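Local structure of 3-methylaspartate ammonia-lyase (Citrobacter amalonaticus, 1KKO) at residues Pro251-Glu262 against Ile291-Val302; Ala65-Gln73 against His127-Ser135. The protein catalyses the magnesium-dependent, reversible anti elimination of ammonia from L-threo-3-methylaspartate to give mesaconate, probably as part of the methylaspartate cycle. One frame throughout, in Å; residues are numbered along the deposited sequence.

Interaction 1: Pro251-Glu262 against Ile291-Val302; sequences PVRCAEYIASLE and ITKELTRLGSGV
Two neighbouring outer helices of the TIM barrel pack here, with Ile291 set as a knob among Pro251, Cys254, Ala255 and Ile258. The axes of 251-260 and 291-298 come within 8.2 Å and cross at -50°. Ile291 CG2 lies 4.1 Å from Ile258 CD1, and the two side chains cross at about a right angle. Ala255 CB presses on the methylenes of Glu294, 3.4 Å from CG. With chi2 bent to 68°, the Glu294 carboxylate lies beside Val252 CG1. Arg297 holds that carboxylate side-on through NE and NH2, one nitrogen to each oxygen. Ile258 CG2 and Val302 CG1 are tight at 3.5 Å.

The C-terminal end adds polar contacts. Gly299, with positive phi, ends helix 281-298 in a Schellman motif. Gly301 N then donates to Glu262 OE1 at 2.9 Å, from above the carboxylate plane. A water donates to Glu262 OE1 and Ala259 O and accepts from Ser300 OG. The same OG takes the N-H of Val302 in an ST turn. Ile291 and Leu295 also touch Ile304 of strand 303-306. This is the layered packing of a beta/alpha barrel: helix on helix outside, strand beneath.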
ATOM      1  N   PRO A 251     -34.108 -14.363 -13.489  1.00 20.97           N
ATOM      2  CA  PRO A 251     -33.137 -15.159 -12.722  1.00 21.00           C
ATOM      3  C   PRO A 251     -32.749 -16.456 -13.416  1.00 21.19           C
ATOM      4  O   PRO A 251     -31.611 -16.921 -13.301  1.00 20.92           O
ATOM      5  CB  PRO A 251     -33.856 -15.474 -11.405  1.00 21.20           C
ATOM      6  CG  PRO A 251     -35.171 -14.805 -11.429  1.00 21.31           C
ATOM      7  CD  PRO A 251     -35.363 -14.142 -12.756  1.00 20.72           C
ATOM      8  N   VAL A 252     -33.697 -17.058 -14.118  1.00 21.76           N
ATOM      9  CA  VAL A 252     -33.436 -18.292 -14.833  1.00 22.06           C
ATOM     10  C   VAL A 252     -32.438 -18.092 -15.985  1.00 21.79           C
ATOM     11  O   VAL A 252     -31.505 -18.879 -16.144  1.00 22.26           O
ATOM     12  CB  VAL A 252     -34.764 -18.926 -15.309  1.00 22.48           C
ATOM     13  CG1 VAL A 252     -34.508 -20.062 -16.273  1.00 23.13           C
ATOM     14  CG2 VAL A 252     -35.562 -19.415 -14.098  1.00 23.40           C
ATOM     15  N   ARG A 253     -32.615 -17.034 -16.770  1.00 21.63           N
ATOM     16  CA  ARG A 253     -31.699 -16.761 -17.875  1.00 21.58           C
ATOM     17  C   ARG A 253     -30.330 -16.358 -17.319  1.00 20.70           C
ATOM     18  O   ARG A 253     -29.294 -16.699 -17.883  1.00 20.75           O
ATOM     19  CB  ARG A 253     -32.258 -15.666 -18.781  1.00 21.97           C
ATOM     20  CG  ARG A 253     -33.439 -16.131 -19.644  1.00 23.66           C
ATOM     21  CD  ARG A 253     -34.190 -15.012 -20.332  1.00 25.72           C
ATOM     22  NE  ARG A 253     -33.371 -14.280 -21.291  1.00 26.80           N
ATOM     23  CZ  ARG A 253     -33.621 -13.040 -21.681  1.00 27.72           C
ATOM     24  NH1 ARG A 253     -34.666 -12.386 -21.190  1.00 28.13           N
ATOM     25  NH2 ARG A 253     -32.821 -12.439 -22.555  1.00 28.29           N
ATOM     26  N   CYS A 254     -30.343 -15.636 -16.204  1.00 19.72           N
ATOM     27  CA  CYS A 254     -29.105 -15.250 -15.542  1.00 19.39           C
ATOM     28  C   CYS A 254     -28.346 -16.502 -15.121  1.00 19.33           C
ATOM     29  O   CYS A 254     -27.145 -16.629 -15.382  1.00 18.50           O
ATOM     30  CB  CYS A 254     -29.401 -14.373 -14.328  1.00 19.31           C
ATOM     31  SG  CYS A 254     -29.915 -12.680 -14.727  1.00 19.56           S
ATOM     32  N   ALA A 255     -29.051 -17.434 -14.491  1.00 19.65           N
ATOM     33  CA  ALA A 255     -28.430 -18.666 -14.017  1.00 20.00           C
ATOM     34  C   ALA A 255     -27.893 -19.500 -15.172  1.00 20.63           C
ATOM     35  O   ALA A 255     -26.815 -20.069 -15.083  1.00 20.65           O
ATOM     36  CB  ALA A 255     -29.407 -19.473 -13.195  1.00 19.97           C
ATOM     37  N   GLU A 256     -28.647 -19.573 -16.265  1.00 21.42           N
ATOM     38  CA  GLU A 256     -28.188 -20.314 -17.431  1.00 22.32           C
ATOM     39  C   GLU A 256     -26.848 -19.775 -17.914  1.00 21.69           C
ATOM     40  O   GLU A 256     -25.927 -20.537 -18.198  1.00 21.84           O
ATOM     41  CB  GLU A 256     -29.213 -20.223 -18.569  1.00 23.13           C
ATOM     42  CG  GLU A 256     -28.730 -20.826 -19.880  1.00 25.78           C
ATOM     43  CD  GLU A 256     -29.673 -20.556 -21.038  1.00 28.82           C
ATOM     44  OE1 GLU A 256     -30.436 -19.568 -20.981  1.00 30.80           O
ATOM     45  OE2 GLU A 256     -29.644 -21.334 -22.010  1.00 31.52           O
ATOM     46  N   TYR A 257     -26.755 -18.454 -18.033  1.00 21.05           N
ATOM     47  CA  TYR A 257     -25.528 -17.828 -18.505  1.00 20.68           C
ATOM     48  C   TYR A 257     -24.372 -18.064 -17.528  1.00 19.97           C
ATOM     49  O   TYR A 257     -23.274 -18.431 -17.929  1.00 19.90           O
ATOM     50  CB  TYR A 257     -25.721 -16.329 -18.713  1.00 20.91           C
ATOM     51  CG  TYR A 257     -24.405 -15.630 -18.942  1.00 20.62           C
ATOM     52  CD1 TYR A 257     -23.724 -15.778 -20.140  1.00 20.05           C
ATOM     53  CD2 TYR A 257     -23.814 -14.877 -17.937  1.00 19.61           C
ATOM     54  CE1 TYR A 257     -22.503 -15.168 -20.349  1.00 19.97           C
ATOM     55  CE2 TYR A 257     -22.592 -14.260 -18.134  1.00 19.45           C
ATOM     56  CZ  TYR A 257     -21.939 -14.403 -19.342  1.00 19.65           C
ATOM     57  OH  TYR A 257     -20.726 -13.780 -19.533  1.00 19.01           O
ATOM     58  N   ILE A 258     -24.625 -17.832 -16.246  1.00 19.45           N
ATOM     59  CA  ILE A 258     -23.596 -18.027 -15.228  1.00 19.32           C
ATOM     60  C   ILE A 258     -23.092 -19.467 -15.264  1.00 19.98           C
ATOM     61  O   ILE A 258     -21.893 -19.718 -15.222  1.00 19.70           O
ATOM     62  CB  ILE A 258     -24.157 -17.660 -13.842  1.00 18.88           C
ATOM     63  CG1 ILE A 258     -24.348 -16.145 -13.732  1.00 18.48           C
ATOM     64  CG2 ILE A 258     -23.223 -18.136 -12.735  1.00 18.42           C
ATOM     65  CD1 ILE A 258     -25.243 -15.730 -12.614  1.00 18.28           C
ATOM     66  N   ALA A 259     -24.009 -20.422 -15.362  1.00 20.37           N
ATOM     67  CA  ALA A 259     -23.619 -21.828 -15.417  1.00 20.76           C
ATOM     68  C   ALA A 259     -22.743 -22.119 -16.640  1.00 21.45           C
ATOM     69  O   ALA A 259     -21.820 -22.938 -16.580  1.00 21.85           O
ATOM     70  CB  ALA A 259     -24.859 -22.710 -15.432  1.00 20.93           C
ATOM     71  N   SER A 260     -23.034 -21.443 -17.750  1.00 21.96           N
ATOM     72  CA  SER A 260     -22.290 -21.647 -18.986  1.00 22.23           C
ATOM     73  C   SER A 260     -20.835 -21.196 -18.887  1.00 21.84           C
ATOM     74  O   SER A 260     -20.005 -21.575 -19.708  1.00 22.63           O
ATOM     75  CB  SER A 260     -22.981 -20.941 -20.166  1.00 22.52           C
ATOM     76  OG  SER A 260     -22.702 -19.551 -20.209  1.00 23.72           O
ATOM     77  N   LEU A 261     -20.519 -20.379 -17.885  1.00 21.22           N
ATOM     78  CA  LEU A 261     -19.149 -19.915 -17.714  1.00 20.64           C
ATOM     79  C   LEU A 261     -18.246 -20.973 -17.085  1.00 20.54           C
ATOM     80  O   LEU A 261     -17.025 -20.867 -17.179  1.00 20.82           O
ATOM     81  CB  LEU A 261     -19.112 -18.647 -16.867  1.00 20.15           C
ATOM     82  CG  LEU A 261     -19.803 -17.416 -17.456  1.00 20.11           C
ATOM     83  CD1 LEU A 261     -19.765 -16.281 -16.451  1.00 19.42           C
ATOM     84  CD2 LEU A 261     -19.166 -16.975 -18.742  1.00 20.42           C
ATOM     85  N   GLU A 262     -18.822 -21.997 -16.457  1.00 20.65           N
ATOM     86  CA  GLU A 262     -18.004 -22.984 -15.760  1.00 21.36           C
ATOM     87  C   GLU A 262     -16.958 -23.609 -16.671  1.00 21.79           C
ATOM     88  O   GLU A 262     -15.814 -23.791 -16.271  1.00 22.07           O
ATOM     89  CB  GLU A 262     -18.858 -24.077 -15.101  1.00 21.65           C
ATOM     90  CG  GLU A 262     -18.071 -24.887 -14.080  1.00 23.11           C
ATOM     91  CD  GLU A 262     -18.899 -25.911 -13.322  1.00 24.63           C
ATOM     92  OE1 GLU A 262     -20.142 -25.843 -13.359  1.00 25.46           O
ATOM     93  OE2 GLU A 262     -18.290 -26.782 -12.664  1.00 27.25           O
ATOM     94  N   ILE A 291     -31.816 -17.129  -8.563  1.00 15.94           N
ATOM     95  CA  ILE A 291     -30.669 -17.540  -9.363  1.00 16.53           C
ATOM     96  C   ILE A 291     -30.030 -18.794  -8.758  1.00 16.98           C
ATOM     97  O   ILE A 291     -29.666 -19.720  -9.486  1.00 17.11           O
ATOM     98  CB  ILE A 291     -29.626 -16.402  -9.495  1.00 16.28           C
ATOM     99  CG1 ILE A 291     -30.231 -15.220 -10.258  1.00 16.59           C
ATOM    100  CG2 ILE A 291     -28.367 -16.905 -10.200  1.00 16.26           C
ATOM    101  CD1 ILE A 291     -29.391 -13.949 -10.174  1.00 17.52           C
ATOM    102  N   THR A 292     -29.871 -18.799  -7.438  1.00 17.97           N
ATOM    103  CA  THR A 292     -29.285 -19.934  -6.739  1.00 19.11           C
ATOM    104  C   THR A 292     -30.113 -21.193  -7.012  1.00 20.47           C
ATOM    105  O   THR A 292     -29.559 -22.245  -7.335  1.00 20.65           O
ATOM    106  CB  THR A 292     -29.219 -19.614  -5.241  1.00 18.94           C
ATOM    107  OG1 THR A 292     -28.326 -18.508  -5.034  1.00 18.78           O
ATOM    108  CG2 THR A 292     -28.583 -20.758  -4.444  1.00 20.18           C
ATOM    109  N   LYS A 293     -31.433 -21.060  -6.918  1.00 21.42           N
ATOM    110  CA  LYS A 293     -32.339 -22.180  -7.182  1.00 22.67           C
ATOM    111  C   LYS A 293     -32.099 -22.761  -8.568  1.00 22.86           C
ATOM    112  O   LYS A 293     -32.001 -23.982  -8.739  1.00 23.23           O
ATOM    113  CB  LYS A 293     -33.793 -21.721  -7.068  1.00 23.37           C
ATOM    114  CG  LYS A 293     -34.816 -22.850  -7.152  1.00 25.77           C
ATOM    115  CD  LYS A 293     -36.240 -22.322  -7.265  1.00 28.82           C
ATOM    116  CE  LYS A 293     -37.254 -23.455  -7.307  1.00 30.75           C
ATOM    117  NZ  LYS A 293     -38.609 -22.979  -7.690  1.00 32.32           N
ATOM    118  N   GLU A 294     -32.014 -21.905  -9.579  1.00 22.88           N
ATOM    119  CA  GLU A 294     -31.796 -22.394 -10.937  1.00 23.20           C
ATOM    120  C   GLU A 294     -30.397 -22.998 -11.140  1.00 23.53           C
ATOM    121  O   GLU A 294     -30.250 -23.984 -11.863  1.00 23.58           O
ATOM    122  CB  GLU A 294     -32.090 -21.303 -11.971  1.00 23.47           C
ATOM    123  CG  GLU A 294     -31.914 -21.733 -13.421  1.00 24.53           C
ATOM    124  CD  GLU A 294     -32.936 -22.753 -13.906  1.00 26.50           C
ATOM    125  OE1 GLU A 294     -33.880 -23.092 -13.162  1.00 26.97           O
ATOM    126  OE2 GLU A 294     -32.779 -23.219 -15.055  1.00 28.44           O
ATOM    127  N   LEU A 295     -29.370 -22.426 -10.509  1.00 23.72           N
ATOM    128  CA  LEU A 295     -28.018 -22.976 -10.625  1.00 23.91           C
ATOM    129  C   LEU A 295     -27.997 -24.417 -10.128  1.00 24.79           C
ATOM    130  O   LEU A 295     -27.405 -25.306 -10.755  1.00 24.73           O
ATOM    131  CB  LEU A 295     -27.022 -22.126  -9.836  1.00 23.34           C
ATOM    132  CG  LEU A 295     -26.638 -20.808 -10.512  1.00 21.79           C
ATOM    133  CD1 LEU A 295     -25.793 -19.959  -9.573  1.00 20.83           C
ATOM    134  CD2 LEU A 295     -25.901 -21.056 -11.800  1.00 21.87           C
ATOM    135  N   THR A 296     -28.642 -24.624  -8.991  1.00 25.61           N
ATOM    136  CA  THR A 296     -28.775 -25.949  -8.405  1.00 26.53           C
ATOM    137  C   THR A 296     -29.530 -26.875  -9.355  1.00 27.25           C
ATOM    138  O   THR A 296     -29.090 -27.991  -9.632  1.00 27.81           O
ATOM    139  CB  THR A 296     -29.511 -25.838  -7.079  1.00 26.57           C
ATOM    140  OG1 THR A 296     -28.713 -25.099  -6.140  1.00 27.87           O
ATOM    141  CG2 THR A 296     -29.687 -27.211  -6.436  1.00 26.56           C
ATOM    142  N   ARG A 297     -30.655 -26.403  -9.882  1.00 27.80           N
ATOM    143  CA  ARG A 297     -31.437 -27.224 -10.805  1.00 27.95           C
ATOM    144  C   ARG A 297     -30.581 -27.714 -11.965  1.00 28.24           C
ATOM    145  O   ARG A 297     -30.713 -28.855 -12.404  1.00 28.85           O
ATOM    146  CB  ARG A 297     -32.637 -26.452 -11.347  1.00 27.95           C
ATOM    147  CG  ARG A 297     -33.672 -27.362 -12.001  1.00 28.67           C
ATOM    148  CD  ARG A 297     -34.770 -26.620 -12.720  1.00 29.53           C
ATOM    149  NE  ARG A 297     -34.257 -25.932 -13.900  1.00 30.57           N
ATOM    150  CZ  ARG A 297     -33.922 -26.530 -15.031  1.00 31.65           C
ATOM    151  NH1 ARG A 297     -34.063 -27.847 -15.159  1.00 32.59           N
ATOM    152  NH2 ARG A 297     -33.459 -25.812 -16.046  1.00 32.34           N
ATOM    153  N   LEU A 298     -29.703 -26.848 -12.463  1.00 28.02           N
ATOM    154  CA  LEU A 298     -28.821 -27.175 -13.572  1.00 27.89           C
ATOM    155  C   LEU A 298     -27.644 -28.061 -13.165  1.00 27.30           C
ATOM    156  O   LEU A 298     -26.936 -28.587 -14.028  1.00 28.13           O
ATOM    157  CB  LEU A 298     -28.259 -25.887 -14.178  1.00 27.99           C
ATOM    158  CG  LEU A 298     -29.256 -24.921 -14.812  1.00 28.46           C
ATOM    159  CD1 LEU A 298     -28.563 -23.604 -15.093  1.00 28.74           C
ATOM    160  CD2 LEU A 298     -29.859 -25.493 -16.081  1.00 28.80           C
ATOM    161  N   GLY A 299     -27.432 -28.214 -11.863  1.00 26.65           N
ATOM    162  CA  GLY A 299     -26.297 -28.958 -11.348  1.00 26.13           C
ATOM    163  C   GLY A 299     -24.985 -28.204 -11.548  1.00 25.28           C
ATOM    164  O   GLY A 299     -23.914 -28.805 -11.630  1.00 25.55           O
ATOM    165  N   SER A 300     -25.066 -26.878 -11.634  1.00 23.77           N
ATOM    166  CA  SER A 300     -23.882 -26.049 -11.838  1.00 22.49           C
ATOM    167  C   SER A 300     -22.980 -26.007 -10.611  1.00 21.32           C
ATOM    168  O   SER A 300     -23.449 -25.994  -9.483  1.00 21.05           O
ATOM    169  CB  SER A 300     -24.291 -24.619 -12.175  1.00 22.34           C
ATOM    170  OG  SER A 300     -23.142 -23.811 -12.393  1.00 21.20           O
ATOM    171  N   GLY A 301     -21.677 -25.948 -10.849  1.00 20.37           N
ATOM    172  CA  GLY A 301     -20.723 -25.812  -9.764  1.00 19.61           C
ATOM    173  C   GLY A 301     -20.327 -24.361  -9.534  1.00 18.74           C
ATOM    174  O   GLY A 301     -19.492 -24.083  -8.673  1.00 19.21           O
ATOM    175  N   VAL A 302     -20.922 -23.444 -10.291  1.00 17.57           N
ATOM    176  CA  VAL A 302     -20.596 -22.024 -10.165  1.00 16.66           C
ATOM    177  C   VAL A 302     -21.365 -21.434  -8.992  1.00 16.14           C
ATOM    178  O   VAL A 302     -22.537 -21.718  -8.795  1.00 16.43           O
ATOM    179  CB  VAL A 302     -20.921 -21.233 -11.449  1.00 16.70           C
ATOM    180  CG1 VAL A 302     -20.499 -19.768 -11.298  1.00 15.95           C
ATOM    181  CG2 VAL A 302     -20.238 -21.848 -12.661  1.00 17.88           C
TER
HETATM  182  O   HOH W   1     -22.125 -24.832 -14.691  1.00 20.44           O
HETATM  183  O   HOH W   2     -21.639 -28.312 -13.436  1.00 50.33           O

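Interaction 2: Ala65-Gln73 against His127-Ser135; sequences AVGDCAAVQ and HTAVRYGLS
Cys69 and Ala70 press on the first turns of helix 128-146, where strand 64-69 runs out of the antiparallel sheet of the N-terminal domain, the capping domain of the enolase superfamily. The axes of strand 65-69 and helix 128-135 run nearly antiparallel, at 168°, and approach to 5.6 Å. Such closeness depends on Gly133. Gly133 CA lies 3.8 Å from Cys69 CA and 3.3 Å from Asp68 O. Gly67 CA lies against Gly133 O, so here too there is no side chain between the two backbones.

Next along the strand, Cys69 CA makes a C-H...O contact with Ala129 O at 3.1 Å. Cys69 SG stands anti to its own carbonyl carbon (chi1 -57°), which lays it against Val130 CA. Ala70 O meets Ala129 CB at 3.2 Å. The Tyr132 ring leans obliquely toward Ala70 O and Asp68 O through CD2. Beyond them, Ala71 CB packs on Ala129 CB.

The second shell fixes these groups. Tyr132 OH bonds to Glu363 and Thr332, and its side chain lies about 8 Å from that of Lys331, the proton acceptor. Asp68 turns away from the helix to bond Thr364 and Ser54, and it also packs on Arg404 of the second subunit. The side chain of Ala70 is about 6 Å from that of Thr360, which is assigned to substrate binding. The contact thus lies close to the active site at the domain boundary.

His127 is the N-cap of the helix. Its NE2 bonds to Pro82 O. His127 ND1 accepts from Ala129 N at 2.9 Å, with an N-H...N angle of 163° and the donor in the plane of the His127 ring.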
ATOM      1  N   ALA A  65      -2.543   2.832  20.794  1.00 11.32           N
ATOM      2  CA  ALA A  65      -3.444   2.010  19.982  1.00 11.03           C
ATOM      3  C   ALA A  65      -3.908   2.813  18.782  1.00 10.71           C
ATOM      4  O   ALA A  65      -4.132   4.009  18.896  1.00 11.51           O
ATOM      5  CB  ALA A  65      -4.620   1.567  20.817  1.00 11.47           C
ATOM      6  N   VAL A  66      -4.070   2.139  17.648  1.00 10.22           N
ATOM      7  CA  VAL A  66      -4.429   2.816  16.417  1.00 10.17           C
ATOM      8  C   VAL A  66      -5.585   2.173  15.664  1.00  9.97           C
ATOM      9  O   VAL A  66      -5.811   0.956  15.718  1.00 10.02           O
ATOM     10  CB  VAL A  66      -3.205   2.927  15.456  1.00 10.24           C
ATOM     11  CG1 VAL A  66      -2.067   3.659  16.126  1.00 11.26           C
ATOM     12  CG2 VAL A  66      -2.725   1.556  14.985  1.00 11.68           C
ATOM     13  N   GLY A  67      -6.318   3.025  14.968  1.00  9.83           N
ATOM     14  CA  GLY A  67      -7.398   2.594  14.105  1.00 10.20           C
ATOM     15  C   GLY A  67      -7.671   3.696  13.110  1.00 10.46           C
ATOM     16  O   GLY A  67      -7.374   4.857  13.368  1.00 12.18           O
ATOM     17  N   ASP A  68      -8.267   3.357  11.970  1.00  9.80           N
ATOM     18  CA  ASP A  68      -8.589   4.354  10.958  1.00  9.92           C
ATOM     19  C   ASP A  68     -10.054   4.355  10.575  1.00  9.62           C
ATOM     20  O   ASP A  68     -10.616   3.330  10.188  1.00  9.80           O
ATOM     21  CB  ASP A  68      -7.782   4.110   9.683  1.00 10.55           C
ATOM     22  CG  ASP A  68      -6.380   4.654   9.742  1.00 11.82           C
ATOM     23  OD1 ASP A  68      -6.112   5.553  10.550  1.00 16.38           O
ATOM     24  OD2 ASP A  68      -5.498   4.231   8.984  1.00 10.96           O
ATOM     25  N   CYS A  69     -10.642   5.533  10.672  1.00  9.86           N
ATOM     26  CA  CYS A  69     -11.973   5.771  10.164  1.00 10.26           C
ATOM     27  C   CYS A  69     -11.855   5.860   8.650  1.00 10.67           C
ATOM     28  O   CYS A  69     -11.126   6.717   8.147  1.00 11.48           O
ATOM     29  CB  CYS A  69     -12.526   7.081  10.706  1.00 10.42           C
ATOM     30  SG  CYS A  69     -12.579   7.183  12.511  1.00 11.63           S
ATOM     31  N   ALA A  70     -12.589   5.011   7.931  1.00 10.58           N
ATOM     32  CA  ALA A  70     -12.511   4.952   6.476  1.00 11.03           C
ATOM     33  C   ALA A  70     -13.839   4.455   5.947  1.00 10.69           C
ATOM     34  O   ALA A  70     -14.574   3.762   6.660  1.00 11.63           O
ATOM     35  CB  ALA A  70     -11.392   4.026   6.031  1.00 12.32           C
ATOM     36  N   ALA A  71     -14.122   4.793   4.697  1.00 10.50           N
ATOM     37  CA  ALA A  71     -15.373   4.455   4.050  1.00 10.92           C
ATOM     38  C   ALA A  71     -15.105   3.932   2.648  1.00 10.56           C
ATOM     39  O   ALA A  71     -14.048   4.193   2.058  1.00 10.95           O
ATOM     40  CB  ALA A  71     -16.262   5.653   4.001  1.00 11.20           C
ATOM     41  N   VAL A  72     -16.083   3.227   2.090  1.00 10.66           N
ATOM     42  CA  VAL A  72     -15.880   2.597   0.797  1.00 10.95           C
ATOM     43  C   VAL A  72     -15.810   3.583  -0.361  1.00 11.05           C
ATOM     44  O   VAL A  72     -16.265   4.721  -0.274  1.00 11.67           O
ATOM     45  CB  VAL A  72     -16.956   1.521   0.502  1.00 11.63           C
ATOM     46  CG1 VAL A  72     -17.027   0.498   1.634  1.00 11.81           C
ATOM     47  CG2 VAL A  72     -18.290   2.140   0.262  1.00 12.54           C
ATOM     48  N   GLN A  73     -15.228   3.113  -1.450  1.00 11.20           N
ATOM     49  CA  GLN A  73     -15.091   3.898  -2.665  1.00 11.86           C
ATOM     50  C   GLN A  73     -16.438   4.454  -3.112  1.00 12.09           C
ATOM     51  O   GLN A  73     -16.581   5.647  -3.350  1.00 12.69           O
ATOM     52  CB  GLN A  73     -14.496   3.015  -3.767  1.00 11.91           C
ATOM     53  CG  GLN A  73     -14.437   3.680  -5.158  1.00 12.41           C
ATOM     54  CD  GLN A  73     -13.764   2.814  -6.226  1.00 13.22           C
ATOM     55  OE1 GLN A  73     -13.448   3.304  -7.320  1.00 16.95           O
ATOM     56  NE2 GLN A  73     -13.545   1.554  -5.929  1.00 12.29           N
ATOM     57  N   HIS A 127     -21.474   7.784  11.939  1.00 13.34           N
ATOM     58  CA  HIS A 127     -21.170   7.297  10.608  1.00 12.57           C
ATOM     59  C   HIS A 127     -20.480   5.942  10.755  1.00 11.77           C
ATOM     60  O   HIS A 127     -19.670   5.744  11.666  1.00 11.75           O
ATOM     61  CB  HIS A 127     -20.249   8.307   9.936  1.00 12.79           C
ATOM     62  CG  HIS A 127     -20.044   8.096   8.470  1.00 12.26           C
ATOM     63  ND1 HIS A 127     -19.382   7.002   7.943  1.00 12.43           N
ATOM     64  CD2 HIS A 127     -20.402   8.865   7.416  1.00 12.87           C
ATOM     65  CE1 HIS A 127     -19.332   7.120   6.628  1.00 12.29           C
ATOM     66  NE2 HIS A 127     -19.953   8.237   6.282  1.00 12.64           N
ATOM     67  N   THR A 128     -20.770   5.001   9.862  1.00 11.29           N
ATOM     68  CA  THR A 128     -20.122   3.700   9.927  1.00 11.27           C
ATOM     69  C   THR A 128     -18.602   3.818   9.941  1.00 10.87           C
ATOM     70  O   THR A 128     -17.949   3.024  10.591  1.00 10.94           O
ATOM     71  CB  THR A 128     -20.537   2.774   8.763  1.00 11.56           C
ATOM     72  OG1 THR A 128     -20.438   3.474   7.518  1.00 12.39           O
ATOM     73  CG2 THR A 128     -21.980   2.324   8.921  1.00 11.91           C
ATOM     74  N   ALA A 129     -18.044   4.793   9.229  1.00 10.51           N
ATOM     75  CA  ALA A 129     -16.585   4.959   9.175  1.00 10.82           C
ATOM     76  C   ALA A 129     -16.012   5.301  10.534  1.00 10.46           C
ATOM     77  O   ALA A 129     -14.907   4.900  10.846  1.00 10.51           O
ATOM     78  CB  ALA A 129     -16.211   6.025   8.185  1.00 10.75           C
ATOM     79  N   VAL A 130     -16.738   6.097  11.311  1.00 10.82           N
ATOM     80  CA  VAL A 130     -16.304   6.470  12.653  1.00 10.96           C
ATOM     81  C   VAL A 130     -16.359   5.243  13.568  1.00 10.90           C
ATOM     82  O   VAL A 130     -15.428   4.963  14.308  1.00 10.85           O
ATOM     83  CB  VAL A 130     -17.150   7.618  13.208  1.00 11.73           C
ATOM     84  CG1 VAL A 130     -16.818   7.871  14.690  1.00 12.31           C
ATOM     85  CG2 VAL A 130     -16.934   8.855  12.375  1.00 13.07           C
ATOM     86  N   ARG A 131     -17.456   4.502  13.517  1.00 10.98           N
ATOM     87  CA  ARG A 131     -17.558   3.303  14.312  1.00 11.47           C
ATOM     88  C   ARG A 131     -16.469   2.305  13.898  1.00 10.77           C
ATOM     89  O   ARG A 131     -15.883   1.628  14.735  1.00 10.97           O
ATOM     90  CB  ARG A 131     -18.940   2.700  14.146  1.00 12.07           C
ATOM     91  CG  ARG A 131     -20.020   3.579  14.748  1.00 14.38           C
ATOM     92  CD  ARG A 131     -21.371   2.968  14.626  1.00 17.75           C
ATOM     93  NE  ARG A 131     -22.136   3.231  13.426  1.00 19.90           N
ATOM     94  CZ  ARG A 131     -22.956   2.334  12.856  1.00 17.72           C
ATOM     95  NH1 ARG A 131     -23.046   1.066  13.293  1.00 16.64           N
ATOM     96  NH2 ARG A 131     -23.653   2.700  11.814  1.00 19.86           N
ATOM     97  N   TYR A 132     -16.187   2.234  12.598  1.00 10.58           N
ATOM     98  CA  TYR A 132     -15.142   1.356  12.091  1.00 10.26           C
ATOM     99  C   TYR A 132     -13.787   1.724  12.706  1.00  9.84           C
ATOM    100  O   TYR A 132     -13.104   0.874  13.277  1.00 10.36           O
ATOM    101  CB  TYR A 132     -15.094   1.482  10.575  1.00 10.40           C
ATOM    102  CG  TYR A 132     -14.276   0.480   9.805  1.00  9.25           C
ATOM    103  CD1 TYR A 132     -14.383  -0.881  10.038  1.00  9.88           C
ATOM    104  CD2 TYR A 132     -13.423   0.907   8.780  1.00  9.60           C
ATOM    105  CE1 TYR A 132     -13.653  -1.787   9.292  1.00 10.38           C
ATOM    106  CE2 TYR A 132     -12.709   0.006   8.013  1.00  9.64           C
ATOM    107  CZ  TYR A 132     -12.828  -1.352   8.271  1.00  9.90           C
ATOM    108  OH  TYR A 132     -12.141  -2.288   7.532  1.00 10.91           O
ATOM    109  N   GLY A 133     -13.403   2.990  12.603  1.00  9.76           N
ATOM    110  CA  GLY A 133     -12.115   3.415  13.124  1.00  9.90           C
ATOM    111  C   GLY A 133     -11.999   3.353  14.636  1.00  9.96           C
ATOM    112  O   GLY A 133     -10.983   2.929  15.165  1.00  9.93           O
ATOM    113  N   LEU A 134     -13.023   3.820  15.341  1.00 10.52           N
ATOM    114  CA  LEU A 134     -12.998   3.758  16.791  1.00 10.54           C
ATOM    115  C   LEU A 134     -12.857   2.328  17.269  1.00 10.65           C
ATOM    116  O   LEU A 134     -12.075   2.031  18.161  1.00 10.43           O
ATOM    117  CB  LEU A 134     -14.265   4.354  17.397  1.00 10.92           C
ATOM    118  CG  LEU A 134     -14.469   5.855  17.246  1.00 11.50           C
ATOM    119  CD1 LEU A 134     -15.804   6.234  17.856  1.00 12.12           C
ATOM    120  CD2 LEU A 134     -13.346   6.649  17.903  1.00 12.56           C
ATOM    121  N   SER A 135     -13.622   1.430  16.670  1.00 10.54           N
ATOM    122  CA  SER A 135     -13.608   0.043  17.114  1.00 10.77           C
ATOM    123  C   SER A 135     -12.256  -0.631  16.837  1.00 10.28           C
ATOM    124  O   SER A 135     -11.781  -1.449  17.627  1.00 11.05           O
ATOM    125  CB  SER A 135     -14.761  -0.727  16.489  1.00 11.23           C
ATOM    126  OG  SER A 135     -14.579  -0.890  15.104  1.00 11.42           O
TER
HETATM  127  O   HOH W   3     -17.914   3.457   6.456  1.00 13.03           O

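From the N terminus, interaction 2 comes first. It brings 65-73 against 127-135 and closes a loop of 53 residues, about half of it helical, within the N-terminal domain. Interaction 1 follows well down the chain. It brings 251-262 against 291-302 and closes a shorter loop of 28 residues, which includes strand 270-273 of the barrel. The two loops are in series and neither nest nor cross. The centres of interactions 1 and 2 are about 37 Å apart, on opposite sides of the chain's centre. The nearest atoms of interactions 1 and 2 are about 22 Å apart. Interaction 2 ties sheet to helix in the capping domain. Interaction 1 joins adjacent helices outside the barrel.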